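Local coordinates for cellulosome anchoring protein cohesin region (Clostridium thermocellum, PDB 4JO5), which is the family 3a cellulose-binding module of the scaffoldin CipA and probably helps bring the cellulosome's enzymes to cellulose, at residues 14-19 against 175-180. Numbering follows the deposited sequence.
Sequences PVSGNL and SVVPST
The ring of Pro-14 packs against Val-176 and Thr-180. CG of Pro-14 lies 3.3 Å from OG1 of Thr-180, and CD of Pro-14 lies 4.1 Å from CG1 of Val-176. The Thr-180 hydroxyl sits between its own backbone N and carbonyl carbon (chi1 74°). From there OG1 of Thr-180 donates to O of Val-177 at 2.6 Å, tilted 17° from the carbonyl plane. N of Thr-180 donates to O of Val-177 at 3.1 Å and closes the type II beta turn 177-180. Two bonds thus hold the turn that presents the hydroxyl to the proline. Val-177, the buried residue of the contact, sends CG2 to within 3.6 Å of O of Pro-14. A water joins the backbones, donating to O of Pro-14 and accepting from N of Val-177.

The packing is looser toward Ser-16. OG of Ser-16, an exposed residue, is 3.9 Å from CG1 of Val-177, its nearest atom in 175-180. Val-15 turns its side chain away and touches Trp-168, while the Ser-16 backbone bonds to Val-167. The loop into strand 19-25 thus meets the C-terminal loop, probably as inner ends of the linkers flanking this CBM3a beta sandwich.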
loop_
_atom_site.group_PDB
_atom_site.type_symbol
_atom_site.label_atom_id
_atom_site.label_comp_id
_atom_site.label_asym_id
_atom_site.label_seq_id
_atom_site.Cartn_x
_atom_site.Cartn_y
_atom_site.Cartn_z
ATOM N N PRO A 14 2.866 9.789 -13.485
ATOM C CA PRO A 14 1.823 10.805 -13.254
ATOM C C PRO A 14 0.968 10.512 -12.027
ATOM O O PRO A 14 0.754 9.354 -11.670
ATOM C CB PRO A 14 0.932 10.704 -14.500
ATOM C CG PRO A 14 1.670 9.823 -15.480
ATOM C CD PRO A 14 2.585 8.971 -14.681
ATOM N N VAL A 15 0.446 11.565 -11.415
ATOM C CA VAL A 15 -0.491 11.415 -10.308
ATOM C C VAL A 15 -1.719 12.279 -10.531
ATOM O O VAL A 15 -1.691 13.303 -11.221
ATOM C CB VAL A 15 0.164 11.796 -8.958
ATOM C CG1 VAL A 15 1.405 10.946 -8.711
ATOM C CG2 VAL A 15 0.539 13.270 -8.928
ATOM N N SER A 16 -2.801 11.867 -9.918
ATOM C CA SER A 16 -4.034 12.613 -10.014
ATOM C C SER A 16 -3.980 13.934 -9.242
ATOM O O SER A 16 -4.564 14.918 -9.666
ATOM C CB SER A 16 -5.160 11.757 -9.485
ATOM O OG SER A 16 -6.109 11.604 -10.470
ATOM N N GLY A 17 -3.278 13.954 -8.119
ATOM C CA GLY A 17 -3.143 15.161 -7.330
ATOM C C GLY A 17 -4.031 15.205 -6.096
ATOM O O GLY A 17 -3.968 16.194 -5.323
ATOM N N ASN A 18 -4.852 14.165 -5.895
ATOM C CA ASN A 18 -5.746 14.119 -4.733
ATOM C C ASN A 18 -5.107 13.406 -3.551
ATOM O O ASN A 18 -5.477 13.630 -2.385
ATOM C CB ASN A 18 -7.096 13.452 -5.065
ATOM C CG ASN A 18 -6.994 12.411 -6.178
ATOM O OD1 ASN A 18 -6.060 11.612 -6.211
ATOM N ND2 ASN A 18 -7.960 12.430 -7.106
ATOM N N LEU A 19 -4.145 12.548 -3.862
ATOM C CA LEU A 19 -3.392 11.816 -2.842
ATOM C C LEU A 19 -1.899 11.954 -3.024
ATOM O O LEU A 19 -1.377 12.023 -4.141
ATOM C CB LEU A 19 -3.692 10.320 -2.930
ATOM C CG LEU A 19 -5.126 9.920 -2.639
ATOM C CD1 LEU A 19 -5.227 8.421 -2.769
ATOM C CD2 LEU A 19 -5.556 10.376 -1.255
ATOM N N SER A 175 0.149 0.228 -16.287
ATOM C CA SER A 175 -0.982 1.144 -16.147
ATOM C C SER A 175 -0.620 2.346 -15.292
ATOM O O SER A 175 0.003 2.194 -14.230
ATOM C CB SER A 175 -2.177 0.437 -15.506
ATOM O OG SER A 175 -2.718 -0.540 -16.374
ATOM N N VAL A 176 -1.009 3.530 -15.769
ATOM C CA VAL A 176 -0.877 4.769 -14.999
ATOM C C VAL A 176 -2.241 5.470 -14.892
ATOM O O VAL A 176 -3.237 5.005 -15.443
ATOM C CB VAL A 176 0.151 5.721 -15.647
ATOM C CG1 VAL A 176 1.562 5.131 -15.529
ATOM C CG2 VAL A 176 -0.219 6.010 -17.113
ATOM N N VAL A 177 -2.278 6.584 -14.174
ATOM C CA VAL A 177 -3.512 7.349 -13.982
ATOM C C VAL A 177 -4.248 7.541 -15.338
ATOM O O VAL A 177 -3.613 7.915 -16.330
ATOM C CB VAL A 177 -3.169 8.714 -13.326
ATOM C CG1 VAL A 177 -4.356 9.671 -13.368
ATOM C CG2 VAL A 177 -2.693 8.493 -11.895
ATOM N N PRO A 178 -5.576 7.264 -15.397
ATOM C CA PRO A 178 -6.326 7.486 -16.658
ATOM C C PRO A 178 -6.076 8.867 -17.280
ATOM O O PRO A 178 -5.967 9.852 -16.528
ATOM C CB PRO A 178 -7.795 7.382 -16.223
ATOM C CG PRO A 178 -7.777 6.566 -14.961
ATOM C CD PRO A 178 -6.450 6.802 -14.300
ATOM N N SER A 179 -5.988 8.896 -18.616
ATOM C CA SER A 179 -5.746 10.091 -19.447
ATOM C C SER A 179 -4.280 10.529 -19.471
ATOM O O SER A 179 -3.934 11.448 -20.206
ATOM C CB SER A 179 -6.632 11.292 -19.045
ATOM O OG SER A 179 -6.034 12.048 -17.995
ATOM N N THR A 180 -3.422 9.900 -18.667
ATOM C CA THR A 180 -2.008 10.307 -18.626
ATOM C C THR A 180 -1.035 9.351 -19.342
ATOM O O THR A 180 -1.398 8.241 -19.730
ATOM C CB THR A 180 -1.546 10.505 -17.188
ATOM O OG1 THR A 180 -1.369 9.220 -16.533
ATOM C CG2 THR A 180 -2.569 11.382 -16.425
HETATM O O HOH W 1 0.147 6.908 -12.611
#